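Omega-class glutathione S-transferase (Bombyx mori, PDB 3WD6) binds glutathione and probably catalyses glutathione transfer and the glutathione-dependent reduction of dehydroascorbate. Local coordinates at residues Tyr40-Ile45 with Ile182-Glu187; Asp21-Phe26 with Pro66-Thr71. One frame throughout, in Å; residues are numbered along the deposited sequence.

Contact 1: Tyr40-Ile45 with Ile182-Glu187; sequences YAQRTI and IWPWFE. With GSH (glutathione), chain J.
Tyr-40 is held between a protein ring and the bound glutathione: the six-membered ring edge of Trp-185 meets one face, and CB1 of the ligand lies over the opposite face. The Trp-185 pair is T-shaped, planes at 69°, with CZ2 of Trp-185 3.6 Å from CZ of Tyr-40. On the ligand side, O12 of glutathione comes to 3.4 Å from CD1 of Tyr-40. An alanine here lacks the ring, which would probably open a gap between Trp-185 and glutathione and leave Gln-130 OE1 without its hydrogen-bond partner, the phenol OH. The same indole edge also runs over one face of the Arg-43 guanidinium, with CZ3 of Trp-185 3.7 Å from NE of Arg-43; NE is hydrogen-bonded to Met-181 O, and NH1 to Ser-92, which itself binds glutathione.

Two residues beyond Tyr-40 on helix 39-51, Gln-42 points at the kinked helix 177-189. With CG anti to the backbone N (chi1 -172°) and the chain extended, its amide passes Pro-184, OE1 lying 3.2 Å from CB of Pro-184 while Arg-188 NH1 donates to it, and reaches Glu-187. There NE2 of Gln-42 donates to OE2 of Glu-187 (2.7 Å), almost within its own amide plane but from above the carboxylate plane. OE2 of Glu-187 also accepts from NE1 of Trp-183 (3.0 Å), through its anti lone pair. Two N-H groups thus grip one buried carboxylate oxygen, while Ile-226 N serves OE1; this donor shell would be expected to favour an ionised Glu-187 at the junction of the thioredoxin-like and helical domains.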
loop_
_atom_site.group_PDB
_atom_site.type_symbol
_atom_site.label_atom_id
_atom_site.label_comp_id
_atom_site.label_asym_id
_atom_site.label_seq_id
_atom_site.Cartn_x
_atom_site.Cartn_y
_atom_site.Cartn_z
ATOM N N TYR A 40 0.601 -2.573 -2.892
ATOM C CA TYR A 40 0.437 -1.650 -4.015
ATOM C C TYR A 40 -1.019 -1.245 -4.152
ATOM O O TYR A 40 -1.339 -0.055 -4.295
ATOM C CB TYR A 40 0.993 -2.234 -5.320
ATOM C CG TYR A 40 2.493 -2.338 -5.284
ATOM C CD1 TYR A 40 3.294 -1.209 -5.477
ATOM C CD2 TYR A 40 3.116 -3.551 -4.999
ATOM C CE1 TYR A 40 4.675 -1.294 -5.417
ATOM C CE2 TYR A 40 4.505 -3.647 -4.938
ATOM C CZ TYR A 40 5.275 -2.516 -5.150
ATOM O OH TYR A 40 6.647 -2.611 -5.075
ATOM N N ALA A 41 -1.905 -2.231 -4.092
ATOM C CA ALA A 41 -3.331 -1.949 -4.147
ATOM C C ALA A 41 -3.761 -1.109 -2.935
ATOM O O ALA A 41 -4.697 -0.306 -3.036
ATOM C CB ALA A 41 -4.110 -3.242 -4.228
ATOM N N GLN A 42 -3.075 -1.277 -1.800
ATOM C CA GLN A 42 -3.408 -0.503 -0.590
ATOM C C GLN A 42 -3.300 1.018 -0.822
ATOM O O GLN A 42 -4.079 1.807 -0.264
ATOM C CB GLN A 42 -2.546 -0.915 0.606
ATOM C CG GLN A 42 -2.996 -0.278 1.917
ATOM C CD GLN A 42 -2.153 -0.715 3.111
ATOM O OE1 GLN A 42 -1.180 -1.480 2.954
ATOM N NE2 GLN A 42 -2.510 -0.221 4.314
ATOM N N ARG A 43 -2.334 1.420 -1.646
ATOM C CA ARG A 43 -2.200 2.819 -2.046
ATOM C C ARG A 43 -3.510 3.371 -2.576
ATOM O O ARG A 43 -3.900 4.501 -2.240
ATOM C CB ARG A 43 -1.124 2.965 -3.126
ATOM C CG ARG A 43 0.267 2.821 -2.615
ATOM C CD ARG A 43 1.206 2.678 -3.760
ATOM N NE ARG A 43 2.578 2.990 -3.376
ATOM C CZ ARG A 43 3.611 2.915 -4.201
ATOM N NH1 ARG A 43 3.422 2.511 -5.466
ATOM N NH2 ARG A 43 4.824 3.254 -3.761
ATOM N N THR A 44 -4.187 2.582 -3.410
ATOM C CA THR A 44 -5.421 3.040 -4.034
ATOM C C THR A 44 -6.539 3.144 -2.985
ATOM O O THR A 44 -7.274 4.135 -2.950
ATOM C CB THR A 44 -5.814 2.120 -5.205
ATOM O OG1 THR A 44 -4.754 2.104 -6.182
ATOM C CG2 THR A 44 -7.114 2.597 -5.852
ATOM N N ILE A 45 -6.663 2.127 -2.126
ATOM C CA ILE A 45 -7.605 2.162 -0.986
ATOM C C ILE A 45 -7.398 3.383 -0.072
ATOM O O ILE A 45 -8.360 4.082 0.285
ATOM C CB ILE A 45 -7.443 0.909 -0.090
ATOM C CG1 ILE A 45 -7.495 -0.383 -0.925
ATOM C CG2 ILE A 45 -8.460 0.916 1.033
ATOM C CD1 ILE A 45 -8.813 -0.575 -1.651
ATOM N N ILE A 182 3.726 5.596 0.736
ATOM C CA ILE A 182 4.753 4.765 1.341
ATOM C C ILE A 182 4.181 3.970 2.516
ATOM O O ILE A 182 4.768 2.968 2.956
ATOM C CB ILE A 182 6.003 5.591 1.776
ATOM C CG1 ILE A 182 5.725 6.432 3.025
ATOM C CG2 ILE A 182 6.483 6.486 0.626
ATOM C CD1 ILE A 182 6.881 7.407 3.380
ATOM N N TRP A 183 3.024 4.402 3.017
ATOM C CA TRP A 183 2.471 3.809 4.233
ATOM C C TRP A 183 2.420 2.258 4.263
ATOM O O TRP A 183 2.719 1.642 5.288
ATOM C CB TRP A 183 1.072 4.371 4.555
ATOM C CG TRP A 183 0.466 3.546 5.638
ATOM C CD1 TRP A 183 -0.562 2.646 5.524
ATOM C CD2 TRP A 183 0.921 3.471 6.987
ATOM N NE1 TRP A 183 -0.799 2.038 6.743
ATOM C CE2 TRP A 183 0.106 2.522 7.654
ATOM C CE3 TRP A 183 1.924 4.128 7.706
ATOM C CZ2 TRP A 183 0.273 2.212 9.010
ATOM C CZ3 TRP A 183 2.089 3.819 9.055
ATOM C CH2 TRP A 183 1.267 2.863 9.691
ATOM N N PRO A 184 2.018 1.622 3.153
ATOM C CA PRO A 184 1.818 0.165 3.255
ATOM C C PRO A 184 3.061 -0.585 3.748
ATOM O O PRO A 184 2.966 -1.644 4.410
ATOM C CB PRO A 184 1.505 -0.247 1.806
ATOM C CG PRO A 184 0.901 1.001 1.192
ATOM C CD PRO A 184 1.672 2.147 1.812
ATOM N N TRP A 185 4.234 -0.062 3.405
ATOM C CA TRP A 185 5.447 -0.755 3.815
ATOM C C TRP A 185 5.726 -0.527 5.282
ATOM O O TRP A 185 6.155 -1.449 5.973
ATOM C CB TRP A 185 6.619 -0.458 2.887
ATOM C CG TRP A 185 6.322 -1.125 1.599
ATOM C CD1 TRP A 185 6.603 -2.427 1.263
ATOM C CD2 TRP A 185 5.571 -0.579 0.497
ATOM N NE1 TRP A 185 6.112 -2.703 0.007
ATOM C CE2 TRP A 185 5.478 -1.593 -0.487
ATOM C CE3 TRP A 185 4.993 0.671 0.239
ATOM C CZ2 TRP A 185 4.825 -1.398 -1.706
ATOM C CZ3 TRP A 185 4.347 0.869 -0.978
ATOM C CH2 TRP A 185 4.269 -0.164 -1.937
ATOM N N PHE A 186 5.428 0.673 5.774
ATOM C CA PHE A 186 5.480 0.885 7.212
ATOM C C PHE A 186 4.482 -0.010 7.970
ATOM O O PHE A 186 4.798 -0.496 9.077
ATOM C CB PHE A 186 5.291 2.359 7.555
ATOM C CG PHE A 186 6.459 3.214 7.148
ATOM C CD1 PHE A 186 7.774 2.737 7.286
ATOM C CD2 PHE A 186 6.256 4.480 6.607
ATOM C CE1 PHE A 186 8.869 3.521 6.895
ATOM C CE2 PHE A 186 7.341 5.278 6.228
ATOM C CZ PHE A 186 8.649 4.794 6.370
ATOM N N GLU A 187 3.292 -0.228 7.398
ATOM C CA GLU A 187 2.311 -1.081 8.052
ATOM C C GLU A 187 2.919 -2.465 8.219
ATOM O O GLU A 187 2.748 -3.117 9.260
ATOM C CB GLU A 187 0.990 -1.165 7.256
ATOM C CG GLU A 187 -0.101 -1.964 7.997
ATOM C CD GLU A 187 -1.512 -1.842 7.400
ATOM O OE1 GLU A 187 -2.265 -2.849 7.412
ATOM O OE2 GLU A 187 -1.894 -0.737 6.938
HETATM N N1 GSH J . 3.879 -1.362 -10.365
HETATM C CA1 GSH J . 2.588 -1.944 -9.977
HETATM C C1 GSH J . 1.729 -0.967 -9.182
HETATM O O11 GSH J . 0.446 -1.033 -9.202
HETATM O O12 GSH J . 2.310 -0.046 -8.508
HETATM C CB1 GSH J . 2.853 -3.225 -9.199
HETATM C CG1 GSH J . 1.709 -3.865 -8.480
HETATM C CD1 GSH J . 1.926 -5.299 -8.065
HETATM O OE1 GSH J . 3.045 -5.798 -8.021
HETATM N N2 GSH J . 0.805 -6.114 -7.708
HETATM C CA2 GSH J . 1.080 -7.506 -7.337
HETATM C C2 GSH J . 0.471 -8.393 -8.402
HETATM O O2 GSH J . -0.645 -8.120 -8.830
HETATM C CB2 GSH J . 0.448 -7.814 -6.026
HETATM S SG2 GSH J . 1.242 -7.261 -4.561
HETATM N N3 GSH J . 1.194 -9.549 -8.886
HETATM C CA3 GSH J . 0.597 -10.408 -9.910
HETATM C C3 GSH J . 1.025 -11.821 -9.900
HETATM O O31 GSH J . 0.823 -12.526 -8.875
HETATM O O32 GSH J . 1.575 -12.313 -10.917
#

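Contact 2: Asp21-Phe26 with Pro66-Thr71; sequences DPLPPF and PEWLTT
Trp-68 reaches from the turn 66-69 to the extended loop 21-26, where one face of its indole is turned to Leu-23 and its N-H bonds to Asp-21. Its CB has CD2 of Leu-23 as a neighbour at 4.1 Å. The first torsion (chi1 44°) places CG between the backbone N and the carbonyl carbon, which directs the ring at the loop. Over CG, CD1, CD2 and CE2 sits CB of Leu-23, a CH-pi contact 3.7 Å from the centroid of the five-membered ring and only 4° off its normal. Pro-66 CB lies over the opposite face, toward its rim. At the pyrrole edge, NE1 of Trp-68 donates to the backbone O of Asp-21 (3.1 Å) in a nearly straight bond of 167°; the acceptor lies in the indole plane, although the N-H arrives from above the carbonyl plane. On the benzo side, CZ2 of Trp-68 lies 4.0 Å from CA of Leu-23. CE3 and CZ3 of Trp-68 meet CD1 of Leu-23, each at 3.8 Å, and CH2 at the tip is 4.0 Å from the same CD1, so that one leucine spans both rings.

OE1 of Glu-67 accepts from Gly-20 N and forms a salt bridge with Lys-19, just ahead of 21-26. The type I turn from Pro-66 to Leu-69 leads into the short helix 69-72. Trp-68 also touches Leu-17, Ile-60 and Tyr-33, and so packs between the loop and three adjacent strands of the sheet, from outermost 16-17 through 56-60 to the middle strand 31-34.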
loop_
_atom_site.group_PDB
_atom_site.type_symbol
_atom_site.label_atom_id
_atom_site.label_comp_id
_atom_site.label_asym_id
_atom_site.label_seq_id
_atom_site.Cartn_x
_atom_site.Cartn_y
_atom_site.Cartn_z
ATOM N N ASP A 21 -14.622 -17.917 -11.545
ATOM C CA ASP A 21 -15.509 -16.980 -10.890
ATOM C C ASP A 21 -16.097 -16.026 -11.921
ATOM O O ASP A 21 -15.419 -15.634 -12.874
ATOM C CB ASP A 21 -14.758 -16.215 -9.802
ATOM C CG ASP A 21 -14.598 -17.029 -8.523
ATOM O OD1 ASP A 21 -15.534 -17.794 -8.175
ATOM O OD2 ASP A 21 -13.545 -16.898 -7.860
ATOM N N PRO A 22 -17.373 -15.664 -11.746
ATOM C CA PRO A 22 -18.003 -14.702 -12.656
ATOM C C PRO A 22 -17.539 -13.260 -12.363
ATOM O O PRO A 22 -17.256 -12.912 -11.202
ATOM C CB PRO A 22 -19.508 -14.837 -12.337
ATOM C CG PRO A 22 -19.631 -15.952 -11.304
ATOM C CD PRO A 22 -18.284 -16.098 -10.670
ATOM N N LEU A 23 -17.463 -12.445 -13.412
ATOM C CA LEU A 23 -17.162 -11.019 -13.316
ATOM C C LEU A 23 -18.418 -10.228 -12.928
ATOM O O LEU A 23 -19.354 -10.139 -13.719
ATOM C CB LEU A 23 -16.670 -10.525 -14.682
ATOM C CG LEU A 23 -16.413 -9.037 -14.927
ATOM C CD1 LEU A 23 -15.599 -8.464 -13.783
ATOM C CD2 LEU A 23 -15.704 -8.788 -16.279
ATOM N N PRO A 24 -18.446 -9.639 -11.721
ATOM C CA PRO A 24 -19.625 -8.849 -11.323
ATOM C C PRO A 24 -19.874 -7.674 -12.281
ATOM O O PRO A 24 -18.937 -6.957 -12.638
ATOM C CB PRO A 24 -19.242 -8.320 -9.935
ATOM C CG PRO A 24 -18.144 -9.267 -9.454
ATOM C CD PRO A 24 -17.394 -9.651 -10.688
ATOM N N PRO A 25 -21.129 -7.487 -12.713
ATOM C CA PRO A 25 -21.455 -6.418 -13.672
ATOM C C PRO A 25 -21.186 -5.026 -13.093
ATOM O O PRO A 25 -21.441 -4.818 -11.910
ATOM C CB PRO A 25 -22.965 -6.598 -13.907
ATOM C CG PRO A 25 -23.463 -7.419 -12.729
ATOM C CD PRO A 25 -22.309 -8.286 -12.318
ATOM N N PHE A 26 -20.682 -4.096 -13.904
ATOM C CA PHE A 26 -20.496 -2.716 -13.453
ATOM C C PHE A 26 -21.855 -2.140 -13.030
ATOM O O PHE A 26 -22.878 -2.446 -13.647
ATOM C CB PHE A 26 -19.867 -1.886 -14.571
ATOM C CG PHE A 26 -19.475 -0.478 -14.160
ATOM C CD1 PHE A 26 -18.240 -0.226 -13.555
ATOM C CD2 PHE A 26 -20.330 0.604 -14.405
ATOM C CE1 PHE A 26 -17.874 1.070 -13.196
ATOM C CE2 PHE A 26 -19.967 1.901 -14.040
ATOM C CZ PHE A 26 -18.737 2.127 -13.442
ATOM N N PRO A 66 -8.637 -14.891 -12.110
ATOM C CA PRO A 66 -9.811 -14.933 -12.987
ATOM C C PRO A 66 -9.397 -14.712 -14.442
ATOM O O PRO A 66 -8.504 -13.906 -14.769
ATOM C CB PRO A 66 -10.670 -13.765 -12.488
ATOM C CG PRO A 66 -10.296 -13.618 -11.049
ATOM C CD PRO A 66 -8.802 -13.924 -11.011
ATOM N N GLU A 67 -10.056 -15.460 -15.312
ATOM C CA GLU A 67 -9.814 -15.402 -16.737
ATOM C C GLU A 67 -9.947 -13.965 -17.295
ATOM O O GLU A 67 -9.162 -13.553 -18.170
ATOM C CB GLU A 67 -10.785 -16.377 -17.422
ATOM C CG GLU A 67 -12.269 -16.266 -16.940
ATOM C CD GLU A 67 -12.610 -17.078 -15.666
ATOM O OE1 GLU A 67 -11.796 -17.939 -15.242
ATOM O OE2 GLU A 67 -13.720 -16.858 -15.102
ATOM N N TRP A 68 -10.910 -13.201 -16.760
ATOM C CA TRP A 68 -11.243 -11.855 -17.274
ATOM C C TRP A 68 -10.415 -10.687 -16.705
ATOM O O TRP A 68 -10.732 -9.519 -16.952
ATOM C CB TRP A 68 -12.730 -11.566 -17.046
ATOM C CG TRP A 68 -13.156 -11.973 -15.689
ATOM C CD1 TRP A 68 -13.844 -13.098 -15.356
ATOM C CD2 TRP A 68 -12.880 -11.285 -14.459
ATOM N NE1 TRP A 68 -14.038 -13.149 -13.995
ATOM C CE2 TRP A 68 -13.454 -12.050 -13.418
ATOM C CE3 TRP A 68 -12.211 -10.095 -14.137
ATOM C CZ2 TRP A 68 -13.391 -11.659 -12.069
ATOM C CZ3 TRP A 68 -12.141 -9.709 -12.795
ATOM C CH2 TRP A 68 -12.728 -10.494 -11.779
ATOM N N LEU A 69 -9.357 -10.991 -15.959
ATOM C CA LEU A 69 -8.596 -9.947 -15.279
ATOM C C LEU A 69 -7.898 -8.991 -16.233
ATOM O O LEU A 69 -8.027 -7.762 -16.087
ATOM C CB LEU A 69 -7.574 -10.551 -14.317
ATOM C CG LEU A 69 -6.717 -9.532 -13.564
ATOM C CD1 LEU A 69 -7.594 -8.635 -12.690
ATOM C CD2 LEU A 69 -5.662 -10.241 -12.740
ATOM N N THR A 70 -7.154 -9.553 -17.190
ATOM C CA THR A 70 -6.365 -8.757 -18.141
ATOM C C THR A 70 -7.251 -7.831 -18.961
ATOM O O THR A 70 -6.776 -6.882 -19.594
ATOM C CB THR A 70 -5.535 -9.647 -19.100
ATOM O OG1 THR A 70 -6.311 -10.789 -19.485
ATOM C CG2 THR A 70 -4.252 -10.118 -18.432
ATOM N N THR A 71 -8.543 -8.133 -18.960
ATOM C CA THR A 71 -9.561 -7.275 -19.556
ATOM C C THR A 71 -9.684 -5.952 -18.803
ATOM O O THR A 71 -9.993 -4.908 -19.393
ATOM C CB THR A 71 -10.904 -8.021 -19.531
ATOM O OG1 THR A 71 -11.046 -8.763 -20.752
ATOM C CG2 THR A 71 -12.066 -7.069 -19.371
#

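In the fold
The centres of the two contacts lie 24 Å apart, with about 11 Å between their nearest atoms. Their segments alternate along the chain: 21-26, 40-45, 66-71, then 182-187. The first three all lie in or beside the N-terminal, thioredoxin-like half with its mixed sheet, and strand 31-34 joins loop 21-26 to helix 39-51. Contact 2 pairs two pieces of this half at the surface, beside strands 16-17, 56-60 and 31-34. Contact 1, close to the centre of the chain, crosses to helix 177-189 of the C-terminal domain and borders bound glutathione. One contact therefore lies within the glutathione-binding half, while the other joins the two domains beside the ligand.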